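Local coordinates for lipid-transfer protein (Thermomonospora curvata, PDB 6OK1) that is of unknown function but has the thiolase fold, in keeping with a lipid-transfer protein of that family, at residues T16-N21 and G341-H346; Y259-S262 and P268-G271; E230-R233 and P238-L241; E197-S202 and P208-D213. One frame throughout, in Å; residues are numbered along the deposited sequence.

All four contacts lie in one thiolase-fold chain, and none touches another. Along the chain contact 4 closes first, then contact 3, then contact 2, each joining segments with only four or five residues between them; all three are nested within the loop closed by contact 1. Contacts 3 and 4 are the farthest apart, with centres about 42 Å from each other on opposite sides of the chain's centre, whereas the centres of contacts 1 and 4 are about 21 Å apart. Strand 240-248, entered at contact 3, leads through a long loop to helix 268-281 of contact 2. Contact 1 thus joins the N-terminal and C-terminal thiolase halves, while contacts 2, 3 and 4 each fasten a local connection.

Contact 1: residues T16-N21 and G341-H346; sequences TEFSKN and GEAYIH
The ring of Phe18 carries Ile345 over one face, while Ala343 and Glu342 approach it obliquely. This joins the two halves of a thiolase fold: the loop after strand 8-15 lies in the N-terminal thiolase half, and the loop between helices 338-341 and 348-359 in the C-terminal half. The evidence for a CH-pi contact is that Ile345 CG1 sits 4.1 Å from the centroid of the Phe18 ring and only 19° off its normal, shifted toward the rim. Ile345 CD1 continues the contact along the same side of the ring, 3.9 Å from Phe18 CD1.

The closest approach comes from the methyl group of Ala343, whose CB lies 3.5 Å from Phe18 CD2 and also touches Phe18 CB and CG. Phe18 CG stands anti to its own carbonyl carbon (chi1 -53°), which directs the ring at the 341-346 loop. Glu342 is extended, with CG anti to the backbone N, and this reach carries its carboxylate to the CD2-CE2 side of the ring. The carboxylate and ring planes are 55° apart, so the two groups do not stack. Its polar partners lie outside the two loops: Asn184 binds OE2 and Asn349 binds OE1. No hydrogen bond links the segments, and the 169 Å² they bury rests on Phe18 and its three neighbours. Gln222 of strand 219-228 touches both Phe18 and Ile345. Glu342 OE1 stands 3.8 Å from Phe18 CE2.

Contact 2: residues Y259-S262 and P268-G271; sequences YYRS and PEMG
Arg261 and Pro268 form the nearest backbone pair, yet their CA atoms are 9.9 Å apart, so side chains must bridge the gap between the 259-262 loop and the first turn of helix 268-281. Arg261 does most of this. Its chain is extended from CG to NE, and its guanidinium meets Glu269 in a salt bridge, with NH1 to Glu269 OE1 at 2.9 Å. The N-H...O angle of 145° shows a bent bond; the oxygen is met on its syn side. A weak second bond runs from Arg261 NH2 to the same Glu269 OE1 at 3.4 Å. Both nitrogens go to the one oxygen and the guanidinium and carboxylate planes are 64° apart, so this is not the coplanar two-oxygen pairing.

Glu269 CG lies between its backbone N and carbonyl carbon (chi1 59°), and the chain bends at chi2, which brings the carboxylate round to the arginine. Pro268 CG lies over one face of the guanidinium, while Pro268 CD is 3.6 Å from Arg261 NH1. Tyr251 O binds Arg261 NE, and Gln253 joins both Arg261 NH2 and Glu269 OE2. The arrangement is a buried salt bridge tying a loop to the N-terminal turn of a helix in the C-terminal thiolase half.

Contact 3: residues E230-R233 and P238-L241; sequences ERAR and PPAL
Ala232 and Pro239 make the tight part of this contact. Ala232 CB lies 3.6 Å from Pro239 CB. Pro239 CG is 3.8 Å from the same methyl, Ala232 CB. The backbones come close as well, with 5.6 Å between Ala232 CA and Pro239 CA. Both side chains point at the opposite segment, and the proline ring meets the methyl with its CB and CG. Ala9 of strand 8-15 touches both Ala232 and Pro239, adding a third apolar residue.

The outer side is looser. Arg233 points its CB away from the 238-241 segment, and its aliphatic part only skirts the proline, with 4.3 Å between Arg233 CG and Pro239 CG. The backbone comes slightly nearer, Arg233 N lying 4.0 Å from Pro239 CG. Beyond CG the arginine is nearly straight (chi3 -180°) and carries its charged end off to Asp390, which forms a salt bridge with NE. Arg233 remains partly exposed, as does Pro239, whereas Ala232 is buried.

No hydrogen bond crosses between the segments, and the shared buried surface is a modest 134 Å². The geometry is that of a short helix-to-strand connection: helix 229-232 follows strand 219-228, and the chain then leads into strand 240-248. Both strands belong to the mixed sheet of the thiolase fold, with strand 8-15 between them.

Contact 4: residues E197-S202 and P208-D213; sequences EDHQNS and PLHLLD
Ser202 OG donates to His199 O at 2.8 Å and accepts a weak bond from Leu212 N of the other segment. His199 O also takes the backbone N of Ser202. This grip fastens the end of helix 196-201, in the N-terminal thiolase half, where it meets strand 209-210 and the 3-10 turn 211-213.

Two histidines make the stronger links. His199 NE2 donates to Asp213 OD1 at 2.7 Å and 169°; the carboxylate oxygen lies in the ring plane, but the ring approaches from above the carboxylate plane. His199 CG is anti to the backbone N (chi1 171°), turning the ring toward Asp213, and Gln200 NE2 donates to its ND1, so both ring nitrogens are engaged. Thr298 also binds Asp213 OD1, and Asp213 OD2 accepts from His210 N through its anti lone pair.

His210 ND1 gives Ser202 O an almost linear bond of 2.7 Å (177°). The two rings meet obliquely, while Gln200 CA lies over a face of the His210 ring. Beside them, Leu212 CD1 packs 3.8 Å from His199 CA. A water bridges Gln200 OE1 (2.7 Å) and His210 NE2 (2.8 Å).

Contact 1: residues T16-N21 and G341-H346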
loop_
_atom_site.group_PDB
_atom_site.type_symbol
_atom_site.label_atom_id
_atom_site.label_comp_id
_atom_site.label_asym_id
_atom_site.label_seq_id
_atom_site.Cartn_x
_atom_site.Cartn_y
_atom_site.Cartn_z
ATOM N N THR A 16 -6.180 13.272 -17.352
ATOM C CA THR A 16 -7.449 13.226 -18.049
ATOM C C THR A 16 -8.153 14.541 -17.793
ATOM O O THR A 16 -7.703 15.360 -16.985
ATOM C CB THR A 16 -8.329 12.065 -17.562
ATOM O OG1 THR A 16 -8.760 12.306 -16.214
ATOM C CG2 THR A 16 -7.564 10.763 -17.624
ATOM N N GLU A 17 -9.291 14.731 -18.450
ATOM C CA GLU A 17 -10.205 15.754 -17.988
ATOM C C GLU A 17 -10.683 15.380 -16.593
ATOM O O GLU A 17 -10.798 14.195 -16.254
ATOM C CB GLU A 17 -11.389 15.912 -18.959
ATOM C CG GLU A 17 -12.571 14.991 -18.704
ATOM C CD GLU A 17 -12.299 13.527 -19.053
ATOM O OE1 GLU A 17 -11.278 13.249 -19.721
ATOM O OE2 GLU A 17 -13.130 12.664 -18.663
ATOM N N PHE A 18 -10.864 16.393 -15.753
ATOM C CA PHE A 18 -11.471 16.240 -14.445
ATOM C C PHE A 18 -12.958 16.536 -14.575
ATOM O O PHE A 18 -13.335 17.605 -15.070
ATOM C CB PHE A 18 -10.815 17.190 -13.435
ATOM C CG PHE A 18 -9.318 17.068 -13.376
ATOM C CD1 PHE A 18 -8.720 15.830 -13.522
ATOM C CD2 PHE A 18 -8.507 18.180 -13.176
ATOM C CE1 PHE A 18 -7.332 15.696 -13.457
ATOM C CE2 PHE A 18 -7.118 18.047 -13.080
ATOM C CZ PHE A 18 -6.538 16.798 -13.231
ATOM N N SER A 19 -13.801 15.605 -14.143
ATOM C CA SER A 19 -15.233 15.769 -14.388
ATOM C C SER A 19 -16.025 15.208 -13.218
ATOM O O SER A 19 -15.472 14.877 -12.161
ATOM C CB SER A 19 -15.629 15.081 -15.701
ATOM O OG SER A 19 -15.701 13.681 -15.519
ATOM N N LYS A 20 -17.343 15.140 -13.397
ATOM C CA LYS A 20 -18.231 14.469 -12.468
ATOM C C LYS A 20 -18.773 13.168 -13.043
ATOM O O LYS A 20 -19.616 12.525 -12.408
ATOM C CB LYS A 20 -19.400 15.388 -12.089
ATOM C CG LYS A 20 -18.956 16.768 -11.638
ATOM C CD LYS A 20 -18.095 16.688 -10.381
ATOM C CE LYS A 20 -17.685 18.090 -9.912
ATOM N NZ LYS A 20 -16.709 18.074 -8.788
ATOM N N ASN A 21 -18.318 12.782 -14.224
ATOM C CA ASN A 21 -18.662 11.494 -14.807
ATOM C C ASN A 21 -17.731 11.187 -15.964
ATOM O O ASN A 21 -17.904 11.692 -17.080
ATOM C CB ASN A 21 -20.117 11.468 -15.285
ATOM C CG ASN A 21 -20.450 10.176 -16.059
ATOM O OD1 ASN A 21 -19.928 9.111 -15.750
ATOM N ND2 ASN A 21 -21.299 10.289 -17.073
ATOM N N GLY A 341 -11.256 24.235 -5.941
ATOM C CA GLY A 341 -11.663 24.935 -7.151
ATOM C C GLY A 341 -11.391 24.222 -8.464
ATOM O O GLY A 341 -12.144 24.389 -9.425
ATOM N N GLU A 342 -10.302 23.452 -8.550
ATOM C CA GLU A 342 -9.991 22.743 -9.798
ATOM C C GLU A 342 -10.612 21.352 -9.766
ATOM O O GLU A 342 -11.515 21.046 -10.550
ATOM C CB GLU A 342 -8.480 22.662 -10.037
ATOM C CG GLU A 342 -8.160 21.877 -11.314
ATOM C CD GLU A 342 -6.687 21.797 -11.629
ATOM O OE1 GLU A 342 -6.019 20.973 -10.998
ATOM O OE2 GLU A 342 -6.202 22.525 -12.514
ATOM N N ALA A 343 -10.145 20.499 -8.857
ATOM C CA ALA A 343 -10.550 19.106 -8.831
ATOM C C ALA A 343 -9.908 18.444 -7.626
ATOM O O ALA A 343 -8.798 18.816 -7.229
ATOM C CB ALA A 343 -10.118 18.357 -10.098
ATOM N N TYR A 344 -10.599 17.448 -7.082
ATOM C CA TYR A 344 -10.117 16.675 -5.933
ATOM C C TYR A 344 -9.497 15.378 -6.452
ATOM O O TYR A 344 -10.124 14.322 -6.465
ATOM C CB TYR A 344 -11.267 16.401 -4.974
ATOM C CG TYR A 344 -10.921 15.760 -3.643
ATOM C CD1 TYR A 344 -9.702 15.986 -3.006
ATOM C CD2 TYR A 344 -11.844 14.942 -3.019
ATOM C CE1 TYR A 344 -9.428 15.394 -1.759
ATOM C CE2 TYR A 344 -11.585 14.359 -1.788
ATOM C CZ TYR A 344 -10.372 14.598 -1.165
ATOM O OH TYR A 344 -10.135 14.028 0.062
ATOM N N ILE A 345 -8.233 15.463 -6.889
ATOM C CA ILE A 345 -7.495 14.264 -7.264
ATOM C C ILE A 345 -6.497 13.945 -6.147
ATOM O O ILE A 345 -5.336 13.582 -6.392
ATOM C CB ILE A 345 -6.803 14.428 -8.627
ATOM C CG1 ILE A 345 -7.735 15.154 -9.617
ATOM C CG2 ILE A 345 -6.412 13.062 -9.151
ATOM C CD1 ILE A 345 -9.052 14.405 -9.935
ATOM N N HIS A 346 -6.979 14.056 -4.906
ATOM C CA HIS A 346 -6.216 13.743 -3.699
ATOM C C HIS A 346 -4.798 14.308 -3.783
ATOM O O HIS A 346 -3.821 13.633 -3.416
ATOM C CB HIS A 346 -6.215 12.235 -3.447
ATOM C CG HIS A 346 -7.570 11.676 -3.145
ATOM N ND1 HIS A 346 -7.756 10.403 -2.646
ATOM C CD2 HIS A 346 -8.808 12.213 -3.274
ATOM C CE1 HIS A 346 -9.050 10.184 -2.478
ATOM N NE2 HIS A 346 -9.708 11.264 -2.856
#

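Contact 2: residues Y259-S262 and P268-G271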
loop_
_atom_site.group_PDB
_atom_site.type_symbol
_atom_site.label_atom_id
_atom_site.label_comp_id
_atom_site.label_asym_id
_atom_site.label_seq_id
_atom_site.Cartn_x
_atom_site.Cartn_y
_atom_site.Cartn_z
ATOM N N TYR A 259 -6.770 13.758 18.039
ATOM C CA TYR A 259 -7.468 14.638 18.966
ATOM C C TYR A 259 -6.932 14.546 20.388
ATOM O O TYR A 259 -7.512 15.154 21.304
ATOM C CB TYR A 259 -8.950 14.263 18.997
ATOM C CG TYR A 259 -9.735 14.416 17.703
ATOM C CD1 TYR A 259 -9.429 15.388 16.766
ATOM C CD2 TYR A 259 -10.802 13.588 17.456
ATOM C CE1 TYR A 259 -10.179 15.524 15.602
ATOM C CE2 TYR A 259 -11.556 13.710 16.292
ATOM C CZ TYR A 259 -11.232 14.668 15.374
ATOM O OH TYR A 259 -12.010 14.771 14.256
ATOM N N TYR A 260 -5.858 13.797 20.601
ATOM C CA TYR A 260 -5.437 13.398 21.938
ATOM C C TYR A 260 -4.067 13.955 22.300
ATOM O O TYR A 260 -3.553 13.676 23.397
ATOM C CB TYR A 260 -5.463 11.868 22.032
ATOM C CG TYR A 260 -6.734 11.282 21.430
ATOM C CD1 TYR A 260 -7.898 11.205 22.165
ATOM C CD2 TYR A 260 -6.756 10.827 20.100
ATOM C CE1 TYR A 260 -9.059 10.681 21.616
ATOM C CE2 TYR A 260 -7.897 10.342 19.535
ATOM C CZ TYR A 260 -9.053 10.254 20.299
ATOM O OH TYR A 260 -10.227 9.743 19.799
ATOM N N ARG A 261 -3.471 14.733 21.410
ATOM C CA ARG A 261 -2.204 15.419 21.646
ATOM C C ARG A 261 -2.388 16.589 22.596
ATOM O O ARG A 261 -3.485 17.115 22.751
ATOM C CB ARG A 261 -1.662 15.969 20.339
ATOM C CG ARG A 261 -1.358 14.899 19.345
ATOM C CD ARG A 261 -1.391 15.414 17.899
ATOM N NE ARG A 261 -0.699 14.449 17.044
ATOM C CZ ARG A 261 -0.566 14.542 15.723
ATOM N NH1 ARG A 261 -1.117 15.534 15.052
ATOM N NH2 ARG A 261 0.178 13.633 15.077
ATOM N N SER A 262 -1.278 17.051 23.186
ATOM C CA SER A 262 -1.377 18.172 24.113
ATOM C C SER A 262 -2.026 19.374 23.442
ATOM O O SER A 262 -2.851 20.062 24.053
ATOM C CB SER A 262 0.008 18.526 24.674
ATOM O OG SER A 262 0.914 18.909 23.648
ATOM N N PRO A 268 1.432 19.017 13.558
ATOM C CA PRO A 268 2.852 18.735 13.817
ATOM C C PRO A 268 3.498 17.915 12.726
ATOM O O PRO A 268 4.690 18.085 12.431
ATOM C CB PRO A 268 2.812 17.961 15.136
ATOM C CG PRO A 268 1.506 18.286 15.752
ATOM C CD PRO A 268 0.560 18.658 14.689
ATOM N N GLU A 269 2.734 17.008 12.121
ATOM C CA GLU A 269 3.307 16.184 11.070
ATOM C C GLU A 269 3.638 17.006 9.828
ATOM O O GLU A 269 4.583 16.669 9.098
ATOM C CB GLU A 269 2.356 15.012 10.763
ATOM C CG GLU A 269 0.944 15.384 10.299
ATOM C CD GLU A 269 -0.089 15.586 11.403
ATOM O OE1 GLU A 269 0.280 15.916 12.557
ATOM O OE2 GLU A 269 -1.320 15.395 11.126
ATOM N N MET A 270 2.921 18.110 9.585
ATOM C CA MET A 270 3.305 18.996 8.493
ATOM C C MET A 270 4.501 19.853 8.878
ATOM O O MET A 270 5.327 20.163 8.015
ATOM C CB MET A 270 2.128 19.897 8.073
ATOM C CG MET A 270 2.343 20.624 6.737
ATOM S SD MET A 270 2.437 19.446 5.356
ATOM C CE MET A 270 0.706 18.971 5.167
ATOM N N GLY A 271 4.627 20.224 10.150
ATOM C CA GLY A 271 5.853 20.869 10.592
ATOM C C GLY A 271 7.071 19.998 10.350
ATOM O O GLY A 271 8.130 20.491 9.944
#

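Contact 3: residues E230-R233 and P238-L241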
loop_
_atom_site.group_PDB
_atom_site.type_symbol
_atom_site.label_atom_id
_atom_site.label_comp_id
_atom_site.label_asym_id
_atom_site.label_seq_id
_atom_site.Cartn_x
_atom_site.Cartn_y
_atom_site.Cartn_z
ATOM N N GLU A 230 19.875 14.973 -14.642
ATOM C CA GLU A 230 20.686 14.928 -15.865
ATOM C C GLU A 230 19.839 14.502 -17.059
ATOM O O GLU A 230 19.886 15.131 -18.127
ATOM C CB GLU A 230 21.888 13.985 -15.690
ATOM C CG GLU A 230 22.939 14.445 -14.694
ATOM C CD GLU A 230 22.485 14.336 -13.254
ATOM O OE1 GLU A 230 21.462 13.670 -12.992
ATOM O OE2 GLU A 230 23.157 14.920 -12.383
ATOM N N ARG A 231 19.032 13.445 -16.886
ATOM C CA ARG A 231 18.134 13.011 -17.951
ATOM C C ARG A 231 17.114 14.081 -18.298
ATOM O O ARG A 231 16.836 14.333 -19.479
ATOM C CB ARG A 231 17.427 11.721 -17.522
ATOM C CG ARG A 231 16.696 10.960 -18.621
ATOM C CD ARG A 231 17.296 9.563 -18.814
ATOM N NE ARG A 231 16.396 8.628 -19.488
ATOM C CZ ARG A 231 15.972 8.772 -20.739
ATOM N NH1 ARG A 231 16.337 9.828 -21.443
ATOM N NH2 ARG A 231 15.166 7.877 -21.285
ATOM N N ALA A 232 16.525 14.725 -17.280
ATOM C CA ALA A 232 15.497 15.724 -17.534
ATOM C C ALA A 232 16.026 16.854 -18.407
ATOM O O ALA A 232 15.277 17.426 -19.200
ATOM C CB ALA A 232 14.965 16.278 -16.206
ATOM N N ARG A 233 17.307 17.183 -18.273
ATOM C CA ARG A 233 17.893 18.263 -19.066
ATOM C C ARG A 233 17.881 17.972 -20.561
ATOM O O ARG A 233 17.946 18.912 -21.360
ATOM C CB ARG A 233 19.320 18.541 -18.593
ATOM C CG ARG A 233 19.374 19.349 -17.316
ATOM C CD ARG A 233 20.701 19.186 -16.618
ATOM N NE ARG A 233 20.734 19.966 -15.382
ATOM C CZ ARG A 233 21.617 19.776 -14.413
ATOM N NH1 ARG A 233 22.544 18.843 -14.539
ATOM N NH2 ARG A 233 21.573 20.531 -13.320
ATOM N N PRO A 238 11.529 22.566 -19.296
ATOM C CA PRO A 238 12.365 22.925 -18.153
ATOM C C PRO A 238 12.148 21.920 -17.041
ATOM O O PRO A 238 10.989 21.635 -16.692
ATOM C CB PRO A 238 11.852 24.319 -17.756
ATOM C CG PRO A 238 11.128 24.839 -18.972
ATOM C CD PRO A 238 10.575 23.628 -19.653
ATOM N N PRO A 239 13.208 21.304 -16.508
ATOM C CA PRO A 239 13.021 20.330 -15.425
ATOM C C PRO A 239 12.524 21.006 -14.164
ATOM O O PRO A 239 12.939 22.120 -13.829
ATOM C CB PRO A 239 14.418 19.738 -15.224
ATOM C CG PRO A 239 15.163 20.059 -16.496
ATOM C CD PRO A 239 14.604 21.345 -16.990
ATOM N N ALA A 240 11.628 20.314 -13.450
ATOM C CA ALA A 240 11.149 20.764 -12.153
ATOM C C ALA A 240 11.920 19.921 -11.144
ATOM O O ALA A 240 11.568 18.777 -10.883
ATOM C CB ALA A 240 9.638 20.593 -12.026
ATOM N N LEU A 241 13.022 20.457 -10.632
ATOM C CA LEU A 241 13.893 19.648 -9.803
ATOM C C LEU A 241 13.234 19.403 -8.461
ATOM O O LEU A 241 12.593 20.293 -7.894
ATOM C CB LEU A 241 15.235 20.348 -9.584
ATOM C CG LEU A 241 16.328 20.062 -10.622
ATOM C CD1 LEU A 241 15.916 20.536 -12.001
ATOM C CD2 LEU A 241 17.609 20.746 -10.177
#

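Contact 4: residues E197-S202 and P208-D213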
loop_
_atom_site.group_PDB
_atom_site.type_symbol
_atom_site.label_atom_id
_atom_site.label_comp_id
_atom_site.label_asym_id
_atom_site.label_seq_id
_atom_site.Cartn_x
_atom_site.Cartn_y
_atom_site.Cartn_z
ATOM N N GLU A 197 -19.252 36.881 0.754
ATOM C CA GLU A 197 -20.662 36.811 1.092
ATOM C C GLU A 197 -21.270 35.492 0.626
ATOM O O GLU A 197 -22.074 34.879 1.345
ATOM C CB GLU A 197 -21.378 38.020 0.472
ATOM C CG GLU A 197 -20.973 39.384 1.108
ATOM C CD GLU A 197 -19.453 39.701 1.083
ATOM O OE1 GLU A 197 -18.774 39.540 0.027
ATOM O OE2 GLU A 197 -18.931 40.113 2.148
ATOM N N ASP A 198 -20.909 35.040 -0.580
ATOM C CA ASP A 198 -21.383 33.746 -1.058
ATOM C C ASP A 198 -21.006 32.644 -0.080
ATOM O O ASP A 198 -21.793 31.723 0.186
ATOM C CB ASP A 198 -20.770 33.394 -2.412
ATOM C CG ASP A 198 -21.325 34.211 -3.559
ATOM O OD1 ASP A 198 -22.480 34.669 -3.481
ATOM O OD2 ASP A 198 -20.587 34.384 -4.545
ATOM N N HIS A 199 -19.770 32.694 0.401
ATOM C CA HIS A 199 -19.271 31.676 1.316
ATOM C C HIS A 199 -20.070 31.685 2.611
ATOM O O HIS A 199 -20.519 30.639 3.095
ATOM C CB HIS A 199 -17.789 31.939 1.563
ATOM C CG HIS A 199 -17.201 31.104 2.644
ATOM N ND1 HIS A 199 -17.241 31.482 3.966
ATOM C CD2 HIS A 199 -16.563 29.910 2.608
ATOM C CE1 HIS A 199 -16.645 30.564 4.703
ATOM N NE2 HIS A 199 -16.224 29.598 3.903
ATOM N N GLN A 200 -20.330 32.875 3.138
ATOM C CA GLN A 200 -20.997 33.001 4.428
ATOM C C GLN A 200 -22.466 32.631 4.338
ATOM O O GLN A 200 -23.038 32.153 5.323
ATOM C CB GLN A 200 -20.829 34.426 4.950
ATOM C CG GLN A 200 -19.423 34.749 5.374
ATOM C CD GLN A 200 -18.996 33.908 6.560
ATOM O OE1 GLN A 200 -19.491 34.108 7.682
ATOM N NE2 GLN A 200 -18.104 32.936 6.318
ATOM N N ASN A 201 -23.085 32.838 3.167
ATOM C CA ASN A 201 -24.481 32.472 2.944
ATOM C C ASN A 201 -24.668 30.989 2.653
ATOM O O ASN A 201 -25.800 30.503 2.727
ATOM C CB ASN A 201 -25.055 33.287 1.777
ATOM C CG ASN A 201 -25.273 34.755 2.143
ATOM O OD1 ASN A 201 -25.539 35.072 3.298
ATOM N ND2 ASN A 201 -25.143 35.645 1.164
ATOM N N SER A 202 -23.601 30.263 2.306
ATOM C CA SER A 202 -23.766 28.861 1.965
ATOM C C SER A 202 -24.060 28.051 3.222
ATOM O O SER A 202 -23.598 28.371 4.314
ATOM C CB SER A 202 -22.534 28.312 1.238
ATOM O OG SER A 202 -21.367 28.227 2.039
ATOM N N PRO A 208 -17.572 24.358 12.255
ATOM C CA PRO A 208 -17.664 25.692 11.622
ATOM C C PRO A 208 -17.473 25.723 10.108
ATOM O O PRO A 208 -16.997 26.735 9.579
ATOM C CB PRO A 208 -16.528 26.445 12.301
ATOM C CG PRO A 208 -15.458 25.374 12.443
ATOM C CD PRO A 208 -16.226 24.135 12.824
ATOM N N LEU A 209 -17.799 24.636 9.420
ATOM C CA LEU A 209 -17.587 24.526 7.974
ATOM C C LEU A 209 -18.899 24.734 7.220
ATOM O O LEU A 209 -19.871 23.997 7.428
ATOM C CB LEU A 209 -16.998 23.163 7.601
ATOM C CG LEU A 209 -15.499 22.979 7.831
ATOM C CD1 LEU A 209 -15.109 23.158 9.271
ATOM C CD2 LEU A 209 -15.079 21.607 7.346
ATOM N N HIS A 210 -18.889 25.695 6.298
ATOM C CA HIS A 210 -19.939 25.902 5.318
ATOM C C HIS A 210 -19.766 24.929 4.152
ATOM O O HIS A 210 -18.700 24.357 3.935
ATOM C CB HIS A 210 -19.876 27.331 4.765
ATOM C CG HIS A 210 -20.194 28.407 5.761
ATOM N ND1 HIS A 210 -21.444 28.976 5.850
ATOM C CD2 HIS A 210 -19.422 29.054 6.666
ATOM C CE1 HIS A 210 -21.438 29.912 6.786
ATOM N NE2 HIS A 210 -20.227 29.964 7.315
ATOM N N LEU A 211 -20.799 24.843 3.323
ATOM C CA LEU A 211 -20.684 24.084 2.079
ATOM C C LEU A 211 -19.473 24.525 1.260
ATOM O O LEU A 211 -18.725 23.688 0.745
ATOM C CB LEU A 211 -21.970 24.256 1.283
ATOM C CG LEU A 211 -21.991 23.589 -0.079
ATOM C CD1 LEU A 211 -21.730 22.106 0.036
ATOM C CD2 LEU A 211 -23.337 23.835 -0.692
ATOM N N LEU A 212 -19.229 25.833 1.164
ATOM C CA LEU A 212 -18.130 26.296 0.334
ATOM C C LEU A 212 -16.753 26.181 1.009
ATOM O O LEU A 212 -15.760 26.558 0.388
ATOM C CB LEU A 212 -18.401 27.746 -0.137
ATOM C CG LEU A 212 -19.397 27.804 -1.293
ATOM C CD1 LEU A 212 -19.825 29.227 -1.539
ATOM C CD2 LEU A 212 -18.791 27.216 -2.559
ATOM N N ASP A 213 -16.659 25.609 2.228
ATOM C CA ASP A 213 -15.374 25.202 2.806
ATOM C C ASP A 213 -14.952 23.810 2.367
ATOM O O ASP A 213 -13.836 23.386 2.697
ATOM C CB ASP A 213 -15.447 25.219 4.336
ATOM C CG ASP A 213 -15.536 26.610 4.877
ATOM O OD1 ASP A 213 -14.691 27.416 4.461
ATOM O OD2 ASP A 213 -16.453 26.881 5.679
HETATM O O HOH W 1 -20.395 32.061 9.115
#